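Local coordinates for protein glucokinase (Streptomyces griseus, PDB 3VGL) that probably catalyses the ATP-dependent phosphorylation of D-glucose to D-glucose 6-phosphate, as a zinc-containing glucokinase of the ROK family, at residues A[211-215]-A[216-220]; A[128-131]-A[132-136]; A[86-89]-A[90-94]. All coordinates share one frame; numbering follows the deposited sequence.

How the contacts relate
Along the chain contact 3 (86-94) comes first, then contact 2 (128-136), then contact 1 (211-220). Contact 2 is the turn of the hairpin formed by strands 125-130 and 134-140, its centre about 4 Å from that of the whole folded chain, and it touches both glucose and the nucleotide analogue. Contact 1, the start of helix 215-223, holds the adenine end of the same nucleotide; the centres of contacts 1 and 2 lie about 18 Å apart. The nucleotide therefore joins contacts 1 and 2. Contact 3, at the start of helix 88-96, packs against the other five-stranded sheet, away from the ligand sites, its nearest atoms about 15 Å from contact 2 and 22 Å from contact 1.

Contact 1: residues A[211-215]-A[216-220]; sequences DGIEG and KHISE. With ANP (phosphoaminophosphonic acid-adenylate ester), chain E.
Glu214 and His217 each set CG anti to the carbonyl carbon and beside the backbone N (chi1 -67° and -57°), which brings the histidine ring back against the residue at the N-cap position of helix 215-223. CB of Glu214 sits over one face of the imidazole, 3.8 Å from the centroid of the His217 ring and offset toward the rim, a CH-pi contact. Beyond CG the glutamate runs extended past CE1 and NE2, its carboxylate turned only 22° from the ring plane. In that plane, at the ring edge, Gly212 O lies 3.4 Å from His217 CE1.

The carbonyl O of Glu214 accepts a hydrogen bond of 3.2 Å from Ile218 N, nearly along the C=O axis, and a weak, bent one from His217 N. One residue further on, Ser219 N bonds to Gly215 O at 3.3 Å. On the buried side Ile213 CG2 packs against Ile218 CG1 at 3.8 Å, the two chains at about a right angle. Val185 of helix 181-194, Leu202 and Phe233 of helix 227-251 also cover Ile218.

The nucleotide lies against this first turn. Gly215 has no side chain, so the ribose O2' can come close to its backbone, while Lys216 lays CG over the face of the adenine, 3.8 Å from ANP N6. Ser219 OG, anti to the carbonyl carbon and beside the backbone N, donates a hydrogen bond of 2.6 Å to ANP N1. Glu265, which touches Ser219, also bonds to the nucleotide. A hydroxyl donating to N1 suits adenine, whose N1 is an acceptor; guanine, with a hydrogen on N1, would probably set donor against donor, so the contact is consistent with recognition of the adenine base.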
loop_
_atom_site.group_PDB
_atom_site.type_symbol
_atom_site.label_atom_id
_atom_site.label_comp_id
_atom_site.label_asym_id
_atom_site.label_seq_id
_atom_site.Cartn_x
_atom_site.Cartn_y
_atom_site.Cartn_z
ATOM N N ASP A 211 10.615 3.426 26.416
ATOM C CA ASP A 211 9.608 4.455 26.663
ATOM C C ASP A 211 10.227 5.825 26.929
ATOM O O ASP A 211 9.585 6.859 26.691
ATOM C CB ASP A 211 8.740 4.061 27.854
ATOM C CG ASP A 211 7.289 4.427 27.654
ATOM O OD1 ASP A 211 6.862 5.481 28.179
ATOM O OD2 ASP A 211 6.582 3.662 26.956
ATOM N N GLY A 212 11.465 5.825 27.420
ATOM C CA GLY A 212 12.193 7.059 27.737
ATOM C C GLY A 212 12.947 7.687 26.572
ATOM O O GLY A 212 13.609 8.714 26.739
ATOM N N ILE A 213 12.853 7.085 25.386
ATOM C CA ILE A 213 13.510 7.647 24.197
ATOM C C ILE A 213 12.813 8.937 23.767
ATOM O O ILE A 213 11.602 8.934 23.546
ATOM C CB ILE A 213 13.513 6.654 23.002
ATOM C CG1 ILE A 213 14.403 5.441 23.303
ATOM C CG2 ILE A 213 13.981 7.351 21.703
ATOM C CD1 ILE A 213 14.169 4.241 22.345
ATOM N N GLU A 214 13.583 10.023 23.670
ATOM C CA GLU A 214 13.076 11.316 23.194
ATOM C C GLU A 214 13.744 11.714 21.879
ATOM O O GLU A 214 14.860 11.281 21.590
ATOM C CB GLU A 214 13.300 12.401 24.251
ATOM C CG GLU A 214 12.472 12.195 25.512
ATOM C CD GLU A 214 12.870 13.116 26.643
ATOM O OE1 GLU A 214 12.563 12.771 27.807
ATOM O OE2 GLU A 214 13.498 14.171 26.380
ATOM N N GLY A 215 13.052 12.530 21.077
ATOM C CA GLY A 215 13.588 12.947 19.777
ATOM C C GLY A 215 15.036 13.412 19.839
ATOM O O GLY A 215 15.877 12.941 19.082
ATOM N N LYS A 216 15.337 14.335 20.752
ATOM C CA LYS A 216 16.687 14.875 20.847
ATOM C C LYS A 216 17.737 13.805 21.167
ATOM O O LYS A 216 18.877 13.898 20.702
ATOM C CB LYS A 216 16.733 16.052 21.831
ATOM C CG LYS A 216 16.093 17.313 21.227
ATOM C CD LYS A 216 15.901 18.466 22.211
ATOM C CE LYS A 216 15.057 19.568 21.553
ATOM N NZ LYS A 216 15.060 20.838 22.342
ATOM N N HIS A 217 17.345 12.768 21.907
ATOM C CA HIS A 217 18.256 11.636 22.169
ATOM C C HIS A 217 18.625 10.943 20.860
ATOM O O HIS A 217 19.773 10.562 20.651
ATOM C CB HIS A 217 17.617 10.584 23.074
ATOM C CG HIS A 217 17.155 11.099 24.399
ATOM N ND1 HIS A 217 16.261 10.406 25.183
ATOM C CD2 HIS A 217 17.459 12.230 25.082
ATOM C CE1 HIS A 217 16.031 11.087 26.292
ATOM N NE2 HIS A 217 16.745 12.199 26.255
ATOM N N ILE A 218 17.635 10.754 19.987
ATOM C CA ILE A 218 17.869 10.063 18.718
ATOM C C ILE A 218 18.896 10.813 17.875
ATOM O O ILE A 218 19.805 10.209 17.297
ATOM C CB ILE A 218 16.538 9.880 17.924
ATOM C CG1 ILE A 218 15.512 9.131 18.772
ATOM C CG2 ILE A 218 16.774 9.139 16.584
ATOM C CD1 ILE A 218 14.073 9.221 18.236
ATOM N N SER A 219 18.777 12.137 17.850
ATOM C CA SER A 219 19.700 12.989 17.108
ATOM C C SER A 219 21.125 12.875 17.660
ATOM O O SER A 219 22.058 12.572 16.909
ATOM C CB SER A 219 19.233 14.441 17.156
ATOM O OG SER A 219 18.051 14.600 16.369
ATOM N N GLU A 220 21.272 13.081 18.965
ATOM C CA GLU A 220 22.584 12.982 19.604
ATOM C C GLU A 220 23.197 11.590 19.421
ATOM O O GLU A 220 24.380 11.466 19.083
ATOM C CB GLU A 220 22.509 13.373 21.092
ATOM C CG GLU A 220 23.872 13.411 21.831
ATOM C CD GLU A 220 24.996 14.095 21.040
ATOM O OE1 GLU A 220 24.737 15.068 20.295
ATOM O OE2 GLU A 220 26.163 13.659 21.173
HETATM P PB ANP E . 6.146 21.513 17.737
HETATM O O1B ANP E . 5.570 20.482 16.761
HETATM O O2B ANP E . 5.420 21.652 19.043
HETATM N N3B ANP E . 6.176 23.051 16.981
HETATM P PA ANP E . 8.856 20.510 17.295
HETATM O O1A ANP E . 10.098 20.598 18.188
HETATM O O2A ANP E . 8.860 21.144 15.939
HETATM O O3A ANP E . 7.614 21.041 18.180
HETATM O "O5'" ANP E . 8.449 18.967 17.089
HETATM C "C5'" ANP E . 8.325 18.063 18.192
HETATM C "C4'" ANP E . 8.595 16.652 17.714
HETATM O "O4'" ANP E . 9.850 16.599 17.020
HETATM C "C3'" ANP E . 8.711 15.717 18.892
HETATM O "O3'" ANP E . 8.350 14.412 18.429
HETATM C "C2'" ANP E . 10.190 15.771 19.175
HETATM O "O2'" ANP E . 10.647 14.611 19.849
HETATM C "C1'" ANP E . 10.821 15.901 17.797
HETATM N N9 ANP E . 12.010 16.772 17.829
HETATM C C8 ANP E . 12.063 18.089 18.098
HETATM N N7 ANP E . 13.354 18.546 18.020
HETATM C C5 ANP E . 14.105 17.488 17.669
HETATM C C6 ANP E . 15.551 17.218 17.422
HETATM N N6 ANP E . 16.472 18.212 17.511
HETATM N N1 ANP E . 15.895 15.961 17.069
HETATM C C2 ANP E . 15.018 14.934 16.966
HETATM N N3 ANP E . 13.695 15.109 17.191
HETATM C C4 ANP E . 13.225 16.324 17.538
#

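Contact 2: residues A[128-131]-A[132-136]. With NA (sodium ion), chain C; ANP (phosphoaminophosphonic acid-adenylate ester), chain E; BGC (beta-D-glucopyranose), chain D.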
loop_
_atom_site.group_PDB
_atom_site.type_symbol
_atom_site.label_atom_id
_atom_site.label_comp_id
_atom_site.label_asym_id
_atom_site.label_seq_id
_atom_site.Cartn_x
_atom_site.Cartn_y
_atom_site.Cartn_z
ATOM N N ILE A 128 8.714 22.358 4.116
ATOM C CA ILE A 128 8.056 21.362 4.966
ATOM C C ILE A 128 8.638 21.492 6.349
ATOM O O ILE A 128 9.835 21.765 6.500
ATOM C CB ILE A 128 8.188 19.889 4.478
ATOM C CG1 ILE A 128 9.623 19.354 4.570
ATOM C CG2 ILE A 128 7.658 19.757 3.062
ATOM C CD1 ILE A 128 9.694 17.801 4.442
ATOM N N THR A 129 7.795 21.344 7.362
ATOM C CA THR A 129 8.309 21.330 8.728
ATOM C C THR A 129 8.055 19.956 9.327
ATOM O O THR A 129 6.980 19.366 9.127
ATOM C CB THR A 129 7.708 22.428 9.615
ATOM O OG1 THR A 129 6.288 22.261 9.715
ATOM C CG2 THR A 129 8.039 23.836 9.046
ATOM N N LEU A 130 9.062 19.438 10.024
ATOM C CA LEU A 130 8.980 18.127 10.665
ATOM C C LEU A 130 9.006 18.321 12.165
ATOM O O LEU A 130 10.016 18.729 12.721
ATOM C CB LEU A 130 10.181 17.269 10.229
ATOM C CG LEU A 130 10.296 16.971 8.734
ATOM C CD1 LEU A 130 11.598 16.238 8.452
ATOM C CD2 LEU A 130 9.081 16.143 8.250
ATOM N N GLY A 131 7.894 18.004 12.814
ATOM C CA GLY A 131 7.731 18.267 14.259
ATOM C C GLY A 131 6.709 17.313 14.819
ATOM O O GLY A 131 6.732 16.115 14.509
ATOM N N THR A 132 5.795 17.830 15.639
ATOM C CA THR A 132 4.683 17.001 16.116
ATOM C C THR A 132 3.921 16.418 14.937
ATOM O O THR A 132 3.510 15.247 14.958
ATOM C CB THR A 132 3.733 17.836 16.967
ATOM O OG1 THR A 132 4.483 18.356 18.062
ATOM C CG2 THR A 132 2.607 16.990 17.542
ATOM N N GLY A 133 3.734 17.272 13.933
ATOM C CA GLY A 133 3.138 16.875 12.666
ATOM C C GLY A 133 4.045 17.287 11.518
ATOM O O GLY A 133 5.206 17.612 11.710
ATOM N N LEU A 134 3.515 17.256 10.305
ATOM C CA LEU A 134 4.248 17.739 9.142
ATOM C C LEU A 134 3.450 18.902 8.572
ATOM O O LEU A 134 2.278 18.752 8.288
ATOM C CB LEU A 134 4.444 16.619 8.080
ATOM C CG LEU A 134 5.347 17.033 6.892
ATOM C CD1 LEU A 134 6.046 15.822 6.275
ATOM C CD2 LEU A 134 4.543 17.743 5.776
ATOM N N GLY A 135 4.087 20.070 8.491
ATOM C CA GLY A 135 3.438 21.252 7.926
ATOM C C GLY A 135 4.067 21.635 6.597
ATOM O O GLY A 135 5.174 21.223 6.263
ATOM N N GLY A 136 3.321 22.385 5.798
ATOM C CA GLY A 136 3.845 22.898 4.538
ATOM C C GLY A 136 3.695 24.408 4.410
ATOM O O GLY A 136 2.883 25.031 5.094
HETATM NA NA NA C . 0.807 25.362 5.927
HETATM P PB ANP E . 6.146 21.513 17.737
HETATM O O1B ANP E . 5.570 20.482 16.761
HETATM O O2B ANP E . 5.420 21.652 19.043
HETATM N N3B ANP E . 6.176 23.051 16.981
HETATM P PA ANP E . 8.856 20.510 17.295
HETATM O O1A ANP E . 10.098 20.598 18.188
HETATM O O2A ANP E . 8.860 21.144 15.939
HETATM O O3A ANP E . 7.614 21.041 18.180
HETATM O "O5'" ANP E . 8.449 18.967 17.089
HETATM C "C5'" ANP E . 8.325 18.063 18.192
HETATM C "C4'" ANP E . 8.595 16.652 17.714
HETATM O "O4'" ANP E . 9.850 16.599 17.020
HETATM C "C3'" ANP E . 8.711 15.717 18.892
HETATM O "O3'" ANP E . 8.350 14.412 18.429
HETATM C "C2'" ANP E . 10.190 15.771 19.175
HETATM O "O2'" ANP E . 10.647 14.611 19.849
HETATM C "C1'" ANP E . 10.821 15.901 17.797
HETATM N N9 ANP E . 12.010 16.772 17.829
HETATM C C8 ANP E . 12.063 18.089 18.098
HETATM N N7 ANP E . 13.354 18.546 18.020
HETATM C C5 ANP E . 14.105 17.488 17.669
HETATM C C6 ANP E . 15.551 17.218 17.422
HETATM N N6 ANP E . 16.472 18.212 17.511
HETATM N N1 ANP E . 15.895 15.961 17.069
HETATM C C2 ANP E . 15.018 14.934 16.966
HETATM N N3 ANP E . 13.695 15.109 17.191
HETATM C C4 ANP E . 13.225 16.324 17.538
HETATM C C2 BGC D . -1.301 20.473 10.853
HETATM C C3 BGC D . -0.687 21.668 10.127
HETATM C C4 BGC D . 0.601 22.135 10.807
HETATM C C5 BGC D . 1.507 20.927 10.973
HETATM C C6 BGC D . 2.819 21.283 11.679
HETATM C C1 BGC D . -0.243 19.381 10.970
HETATM O O1 BGC D . -0.720 18.297 11.717
HETATM O O2 BGC D . -2.371 19.972 10.028
HETATM O O3 BGC D . -1.592 22.726 10.072
HETATM O O4 BGC D . 1.249 23.083 9.977
HETATM O O5 BGC D . 0.865 19.896 11.707
HETATM O O6 BGC D . 2.572 21.816 12.970
HETATM O O HOH W 1 6.186 20.616 11.996
HETATM O O HOH W 2 0.835 23.273 7.154
HETATM O O HOH W 3 -1.640 25.247 6.049
#
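Thr129 and Gly135 form the hydrogen-bonded pair of an antiparallel hairpin whose strand segments run 161° apart, with Thr129 N to Gly135 O at 2.8 Å and Gly135 N to Thr129 O at 3.0 Å. A hydrogen bond from Gly131 N to Gly133 O closes the turn. On one face of the sheet Leu130 and Leu134 lie side by side, pointing the same way, with CD2 of Leu130 3.6 Å from CD1 of Leu134; Val258 and Phe155 help to cover them. On the other face Thr129 OG1, placed between its own N and carbonyl carbon (chi1 61°), receives a weak bond from Gly135 N and holds a water that donates to Gly133 O.

The turn and the start of the following strand meet the ligands. Gly133 and Gly135 leave room for glucose, which Asn104, Asp105, Glu154, His157 and Glu176 hold; its O4 reaches Gly136 N through a water. Gly136 O binds the sodium ion at 2.3 Å, alongside Asn104 and Asn107. Thr132 grips ANP O1B twice, through its N at 2.9 Å and its OG1 at 2.7 Å, and Thr12 also bonds to that hydroxyl. Two donors on one oxygen would probably help fix the beta phosphate.

Contact 3: residues A[86-89]-A[90-94]; sequences EPLK and DKVEQ
Lys89 and Glu93, one helical turn apart, lie side by side and point the same way. The lysine, CG anti to the backbone N (chi1 170°), runs extended beside the carboxylate, so the contact is made by its methylenes: CE of Lys89 is 3.4 Å from OE2 of Glu93. Their charged ends stay 4.4 Å apart, Lys89 NZ to Glu93 OE2, beyond a salt bridge. OE2 has a firmer partner in Val100 N, the backbone amide at the start of strand 100-104. With an alanine in place of Glu93, the Val100 amide is likely to lose its acceptor and Lys89 the carboxylate it runs beside.

Lys91 reaches back over the entry to the helix. Its chain bends only at the last torsion, chi4 66°, which brings Lys91 NZ obliquely to the CG-CD edge of the Pro87 ring, 3.5 Å from CG. Lys91 CD passes Glu86 OE1 at 3.6 Å. Asp90 sets its CB near Pro87 O, and the carbonyls of Pro87, Leu88 and Lys89 take the amides of Lys91, Val92 and Glu93. Leu88 and Val92 turn inward onto Ile44 and Ile62.

Pro87, centre of an inverse gamma turn, is the N-cap of an amphipathic helix in a beta-alpha-beta connection between the parallel strands 57-64 and 100-104; the small hairpin 67-68/75-77 is inserted before the helix, consistent with the actin-like ATPase fold of the family.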
loop_
_atom_site.group_PDB
_atom_site.type_symbol
_atom_site.label_atom_id
_atom_site.label_comp_id
_atom_site.label_asym_id
_atom_site.label_seq_id
_atom_site.Cartn_x
_atom_site.Cartn_y
_atom_site.Cartn_z
ATOM N N GLU A 86 -11.667 27.858 16.025
ATOM C CA GLU A 86 -11.180 28.648 17.153
ATOM C C GLU A 86 -10.839 30.104 16.759
ATOM O O GLU A 86 -9.896 30.338 15.997
ATOM C CB GLU A 86 -9.954 27.953 17.774
ATOM C CG GLU A 86 -9.229 28.740 18.889
ATOM C CD GLU A 86 -9.958 28.685 20.235
ATOM O OE1 GLU A 86 -9.446 29.260 21.219
ATOM O OE2 GLU A 86 -11.036 28.054 20.302
ATOM N N PRO A 87 -11.590 31.096 17.296
ATOM C CA PRO A 87 -11.322 32.504 16.992
ATOM C C PRO A 87 -10.116 33.044 17.766
ATOM O O PRO A 87 -10.228 33.877 18.681
ATOM C CB PRO A 87 -12.629 33.201 17.403
ATOM C CG PRO A 87 -13.151 32.378 18.498
ATOM C CD PRO A 87 -12.750 30.942 18.196
ATOM N N LEU A 88 -8.946 32.592 17.352
ATOM C CA LEU A 88 -7.734 32.877 18.077
ATOM C C LEU A 88 -7.357 34.355 18.049
ATOM O O LEU A 88 -6.954 34.906 19.069
ATOM C CB LEU A 88 -6.609 31.996 17.515
ATOM C CG LEU A 88 -5.412 31.771 18.429
ATOM C CD1 LEU A 88 -5.792 31.136 19.778
ATOM C CD2 LEU A 88 -4.432 30.872 17.702
ATOM N N LYS A 89 -7.486 34.989 16.884
ATOM C CA LYS A 89 -7.200 36.419 16.761
ATOM C C LYS A 89 -8.003 37.227 17.779
ATOM O O LYS A 89 -7.442 38.025 18.525
ATOM C CB LYS A 89 -7.515 36.921 15.353
ATOM C CG LYS A 89 -7.474 38.455 15.219
ATOM C CD LYS A 89 -7.688 38.870 13.782
ATOM C CE LYS A 89 -7.792 40.382 13.666
ATOM N NZ LYS A 89 -7.559 40.800 12.264
ATOM N N ASP A 90 -9.310 36.987 17.808
ATOM C CA ASP A 90 -10.201 37.760 18.680
ATOM C C ASP A 90 -9.866 37.557 20.150
ATOM O O ASP A 90 -9.802 38.520 20.912
ATOM C CB ASP A 90 -11.660 37.395 18.422
ATOM C CG ASP A 90 -12.157 37.876 17.069
ATOM O OD1 ASP A 90 -11.472 38.699 16.421
ATOM O OD2 ASP A 90 -13.248 37.432 16.652
ATOM N N LYS A 91 -9.648 36.301 20.539
ATOM C CA LYS A 91 -9.357 35.968 21.932
ATOM C C LYS A 91 -8.041 36.565 22.429
ATOM O O LYS A 91 -7.959 37.077 23.544
ATOM C CB LYS A 91 -9.375 34.449 22.137
ATOM C CG LYS A 91 -10.764 33.851 22.194
ATOM C CD LYS A 91 -10.692 32.361 22.491
ATOM C CE LYS A 91 -12.029 31.835 23.010
ATOM N NZ LYS A 91 -13.083 31.918 21.974
ATOM N N VAL A 92 -7.007 36.512 21.595
ATOM C CA VAL A 92 -5.712 37.052 21.982
ATOM C C VAL A 92 -5.717 38.589 21.941
ATOM O O VAL A 92 -5.091 39.232 22.789
ATOM C CB VAL A 92 -4.574 36.443 21.126
ATOM C CG1 VAL A 92 -3.225 37.077 21.483
ATOM C CG2 VAL A 92 -4.537 34.926 21.340
ATOM N N GLU A 93 -6.418 39.173 20.968
ATOM C CA GLU A 93 -6.476 40.642 20.855
ATOM C C GLU A 93 -7.115 41.247 22.082
ATOM O O GLU A 93 -6.621 42.234 22.630
ATOM C CB GLU A 93 -7.222 41.097 19.598
ATOM C CG GLU A 93 -6.316 41.170 18.399
ATOM C CD GLU A 93 -6.955 41.770 17.164
ATOM O OE1 GLU A 93 -8.193 41.968 17.127
ATOM O OE2 GLU A 93 -6.198 42.032 16.211
ATOM N N GLN A 94 -8.202 40.638 22.537
ATOM C CA GLN A 94 -8.916 41.208 23.669
ATOM C C GLN A 94 -8.104 41.079 24.971
ATOM O O GLN A 94 -8.248 41.903 25.873
ATOM C CB GLN A 94 -10.343 40.647 23.756
ATOM C CG GLN A 94 -10.504 39.370 24.538
ATOM C CD GLN A 94 -10.891 39.597 26.002
ATOM O OE1 GLN A 94 -11.079 38.638 26.753
ATOM N NE2 GLN A 94 -11.017 40.859 26.405
#